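Dihydroxyacetone kinase (Citrobacter freundii, PDB 1UN8) catalyses the ATP-dependent phosphorylation of dihydroxyacetone to dihydroxyacetone phosphate, working as a homodimer that needs a divalent metal ion. Local coordinates at residues Ala162-Phe165 and Ala166-Tyr170; Glu178-Tyr181 and Ala182-Thr186. All blocks are in the same frame, centred on the assembly; numbering follows the deposited sequence.

Contact 1 of 2, residues Ala162-Phe165 and Ala166-Tyr170; sequences AGYF and AERGY
Tyr164 and Arg168 stack one helical turn apart at the end of helix 155-167. The guanidinium lies flat on the phenol ring, with centres 3.8 Å apart and planes at 12°. Its CZ sits over the CE1 side of the ring, while Arg168 CD makes a CH-pi contact with the same face. A chi1 of 178° swings the Tyr164 ring round so that one face receives the extended arginine chain. Arg168 NH1 also turns back to donate to Tyr164 O at 3.0 Å, which helps fix the rotation of the guanidinium. Arg168, Gly169 and Tyr170 lie on the solvent side, and the stack there is close although exposed.

Phe165, Ala162 and Ala166 form the buried side. The CD1 edge of Phe165 points at the centre of one face of Tyr170 in a T-shaped pair, with centroids 5.1 Å apart. A Schellman motif brings Tyr170 back to this place. Tyr170 N donates to Phe165 O at 3.2 Å, and Gly169 N to Ala166 O. Gly169 takes the positive phi of the C-prime residue.

The carboxylate of Glu167 forms a salt bridge with Arg43. Ala162 and Ala166 rest on strand 52-59, Ala162 also meets strand 104-109, and Tyr164 leans on helix 314-319.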
loop_
_atom_site.group_PDB
_atom_site.type_symbol
_atom_site.label_atom_id
_atom_site.label_comp_id
_atom_site.label_asym_id
_atom_site.label_seq_id
_atom_site.Cartn_x
_atom_site.Cartn_y
_atom_site.Cartn_z
ATOM N N ALA A 162 10.443 10.496 -21.430
ATOM C CA ALA A 162 11.642 10.005 -22.077
ATOM C C ALA A 162 11.311 8.742 -22.873
ATOM O O ALA A 162 11.733 8.582 -24.022
ATOM C CB ALA A 162 12.702 9.700 -21.032
ATOM N N GLY A 163 10.547 7.850 -22.250
ATOM C CA GLY A 163 10.181 6.604 -22.893
ATOM C C GLY A 163 9.396 6.795 -24.174
ATOM O O GLY A 163 9.619 6.091 -25.159
ATOM N N TYR A 164 8.471 7.744 -24.159
ATOM C CA TYR A 164 7.649 8.028 -25.324
ATOM C C TYR A 164 8.528 8.250 -26.552
ATOM O O TYR A 164 8.397 7.550 -27.555
ATOM C CB TYR A 164 6.808 9.277 -25.081
ATOM C CG TYR A 164 5.957 9.665 -26.262
ATOM C CD1 TYR A 164 4.717 9.064 -26.476
ATOM C CD2 TYR A 164 6.406 10.605 -27.193
ATOM C CE1 TYR A 164 3.942 9.388 -27.596
ATOM C CE2 TYR A 164 5.643 10.934 -28.317
ATOM C CZ TYR A 164 4.411 10.323 -28.513
ATOM O OH TYR A 164 3.653 10.630 -29.627
ATOM N N PHE A 165 9.426 9.221 -26.461
ATOM C CA PHE A 165 10.311 9.547 -27.564
ATOM C C PHE A 165 11.308 8.448 -27.912
ATOM O O PHE A 165 11.520 8.161 -29.087
ATOM C CB PHE A 165 11.031 10.864 -27.265
ATOM C CG PHE A 165 10.110 12.056 -27.244
ATOM C CD1 PHE A 165 9.639 12.610 -28.432
ATOM C CD2 PHE A 165 9.657 12.585 -26.039
ATOM C CE1 PHE A 165 8.724 13.674 -28.421
ATOM C CE2 PHE A 165 8.742 13.646 -26.014
ATOM C CZ PHE A 165 8.275 14.190 -27.211
ATOM N N ALA A 166 11.912 7.822 -26.907
ATOM C CA ALA A 166 12.883 6.762 -27.163
ATOM C C ALA A 166 12.294 5.590 -27.949
ATOM O O ALA A 166 12.935 5.081 -28.871
ATOM C CB ALA A 166 13.478 6.263 -25.853
ATOM N N GLU A 167 11.086 5.160 -27.585
ATOM C CA GLU A 167 10.438 4.041 -28.270
ATOM C C GLU A 167 10.135 4.366 -29.720
ATOM O O GLU A 167 10.183 3.493 -30.582
ATOM C CB GLU A 167 9.133 3.648 -27.564
ATOM C CG GLU A 167 9.342 2.801 -26.320
ATOM C CD GLU A 167 9.702 1.360 -26.640
ATOM O OE1 GLU A 167 10.265 0.672 -25.755
ATOM O OE2 GLU A 167 9.403 0.915 -27.772
ATOM N N ARG A 168 9.832 5.633 -29.974
ATOM C CA ARG A 168 9.499 6.094 -31.307
ATOM C C ARG A 168 10.709 6.498 -32.141
ATOM O O ARG A 168 10.609 7.324 -33.039
ATOM C CB ARG A 168 8.490 7.236 -31.199
ATOM C CG ARG A 168 7.190 6.742 -30.603
ATOM C CD ARG A 168 6.174 7.825 -30.311
ATOM N NE ARG A 168 4.911 7.214 -29.902
ATOM C CZ ARG A 168 4.755 6.463 -28.812
ATOM N NH1 ARG A 168 5.784 6.229 -28.000
ATOM N NH2 ARG A 168 3.571 5.919 -28.548
ATOM N N GLY A 169 11.853 5.901 -31.821
ATOM C CA GLY A 169 13.074 6.149 -32.559
ATOM C C GLY A 169 13.711 7.526 -32.594
ATOM O O GLY A 169 14.644 7.733 -33.379
ATOM N N TYR A 170 13.244 8.474 -31.786
ATOM C CA TYR A 170 13.875 9.789 -31.805
ATOM C C TYR A 170 15.313 9.656 -31.312
ATOM O O TYR A 170 15.651 8.701 -30.620
ATOM C CB TYR A 170 13.115 10.772 -30.930
ATOM C CG TYR A 170 11.766 11.178 -31.477
ATOM C CD1 TYR A 170 10.659 10.344 -31.342
ATOM C CD2 TYR A 170 11.592 12.422 -32.099
ATOM C CE1 TYR A 170 9.398 10.737 -31.806
ATOM C CE2 TYR A 170 10.346 12.833 -32.569
ATOM C CZ TYR A 170 9.246 11.988 -32.418
ATOM O OH TYR A 170 7.996 12.397 -32.858
#

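Contact 2 of 2, residues Glu178-Tyr181 and Ala182-Thr186; sequences EAQY and AASNT
Asn185 folds its side chain back over Tyr181, one turn earlier, where helix 172-184 ends. Its CB lies 3.7 Å from Tyr181 O, and CG stays at the same distance from that oxygen. CG is anti to the carbonyl carbon (chi1 -78°), which brings the amide nitrogen round to the helix end. ND2 then donates to Tyr181 O at 2.8 Å in a nearly straight bond, 165° at the hydrogen. Tyr181 O lies in the plane of the Asn185 amide. The same ND2 sits 3.7 Å above the Tyr181 ring, over its centre, with the amide and ring planes 67° apart. The backbone N of Asn185 adds a weak bond to Tyr181 O.

On the exposed side, Gln180 bends at chi2 and its NE2 donates to Ser184 OG at 3.0 Å. Ala182 O accepts two bonds, from Asn185 N and from Thr186 OG1, which approach opposite faces of its carbonyl plane.

Asn185 also pairs by backbone with Val309, and Thr186 packs on strand 301-309. This is a helix C-terminus closed by side chains as well as backbone. It leads directly into strand 186-192 of the mixed sheet that also holds strand 301-309.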
loop_
_atom_site.group_PDB
_atom_site.type_symbol
_atom_site.label_atom_id
_atom_site.label_comp_id
_atom_site.label_asym_id
_atom_site.label_seq_id
_atom_site.Cartn_x
_atom_site.Cartn_y
_atom_site.Cartn_z
ATOM N N GLU A 178 13.525 16.568 -24.452
ATOM C CA GLU A 178 12.164 16.385 -23.964
ATOM C C GLU A 178 12.121 15.970 -22.495
ATOM O O GLU A 178 11.285 16.451 -21.727
ATOM C CB GLU A 178 11.449 15.332 -24.820
ATOM C CG GLU A 178 11.200 15.742 -26.273
ATOM C CD GLU A 178 10.288 16.949 -26.395
ATOM O OE1 GLU A 178 9.385 17.117 -25.545
ATOM O OE2 GLU A 178 10.464 17.727 -27.353
ATOM N N ALA A 179 13.022 15.065 -22.124
ATOM C CA ALA A 179 13.117 14.571 -20.761
ATOM C C ALA A 179 13.395 15.738 -19.820
ATOM O O ALA A 179 12.794 15.850 -18.744
ATOM C CB ALA A 179 14.228 13.548 -20.661
ATOM N N GLN A 180 14.315 16.606 -20.222
ATOM C CA GLN A 180 14.653 17.757 -19.407
ATOM C C GLN A 180 13.445 18.692 -19.345
ATOM O O GLN A 180 13.135 19.263 -18.302
ATOM C CB GLN A 180 15.870 18.476 -20.002
ATOM C CG GLN A 180 16.186 19.835 -19.361
ATOM C CD GLN A 180 16.612 19.749 -17.887
ATOM O OE1 GLN A 180 17.723 19.313 -17.570
ATOM N NE2 GLN A 180 15.725 20.170 -16.990
ATOM N N TYR A 181 12.752 18.831 -20.466
ATOM C CA TYR A 181 11.581 19.698 -20.532
ATOM C C TYR A 181 10.524 19.208 -19.541
ATOM O O TYR A 181 9.887 20.006 -18.851
ATOM C CB TYR A 181 11.008 19.714 -21.956
ATOM C CG TYR A 181 9.883 20.709 -22.157
ATOM C CD1 TYR A 181 10.089 22.078 -21.971
ATOM C CD2 TYR A 181 8.609 20.284 -22.530
ATOM C CE1 TYR A 181 9.054 23.003 -22.150
ATOM C CE2 TYR A 181 7.566 21.196 -22.713
ATOM C CZ TYR A 181 7.795 22.551 -22.524
ATOM O OH TYR A 181 6.763 23.446 -22.726
ATOM N N ALA A 182 10.333 17.895 -19.474
ATOM C CA ALA A 182 9.358 17.335 -18.546
ATOM C C ALA A 182 9.806 17.629 -17.112
ATOM O O ALA A 182 9.035 18.127 -16.295
ATOM C CB ALA A 182 9.225 15.829 -18.758
ATOM N N ALA A 183 11.060 17.320 -16.819
ATOM C CA ALA A 183 11.599 17.560 -15.495
ATOM C C ALA A 183 11.288 18.991 -15.060
ATOM O O ALA A 183 10.664 19.211 -14.023
ATOM C CB ALA A 183 13.109 17.320 -15.492
ATOM N N SER A 184 11.708 19.960 -15.866
ATOM C CA SER A 184 11.493 21.375 -15.562
ATOM C C SER A 184 10.037 21.746 -15.297
ATOM O O SER A 184 9.750 22.795 -14.730
ATOM C CB SER A 184 12.031 22.240 -16.701
ATOM O OG SER A 184 13.434 22.101 -16.814
ATOM N N ASN A 185 9.121 20.887 -15.704
ATOM C CA ASN A 185 7.706 21.147 -15.501
ATOM C C ASN A 185 7.094 20.216 -14.459
ATOM O O ASN A 185 5.874 20.054 -14.393
ATOM C CB ASN A 185 6.967 21.005 -16.830
ATOM C CG ASN A 185 7.140 22.216 -17.724
ATOM O OD1 ASN A 185 6.473 23.230 -17.537
ATOM N ND2 ASN A 185 8.048 22.123 -18.691
ATOM N N THR A 186 7.945 19.611 -13.638
ATOM C CA THR A 186 7.476 18.696 -12.620
ATOM C C THR A 186 7.794 19.219 -11.226
ATOM O O THR A 186 8.931 19.574 -10.922
ATOM C CB THR A 186 8.094 17.300 -12.828
ATOM O OG1 THR A 186 7.734 16.821 -14.130
ATOM C CG2 THR A 186 7.586 16.318 -11.780
#

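How the contacts relate
Both contacts are local, and each closes one of two consecutive helices, 155-167 and 172-184, in the DhaK domain. Phe165 CE2 packs on Glu178 CG at 3.2 Å, and the methyls of Ala162 and Ala179 meet. This face between the helices is buried. Arg168 and Tyr170 of contact 1 and Gln180 and Ser184 of contact 2 are at the surface. Contact 1 ends in a loop, with an arginine-tyrosine stack, a T-shaped aromatic pair and a Schellman motif. Contact 2 ends in a strand. There the Asn185 amide and Thr186 hydroxyl bond to carbonyls of the last turn, and a glutamine amide to a serine hydroxyl. Only contact 2 comes near substrate-binding Lys109, about 11 Å from the Ala183 side chain.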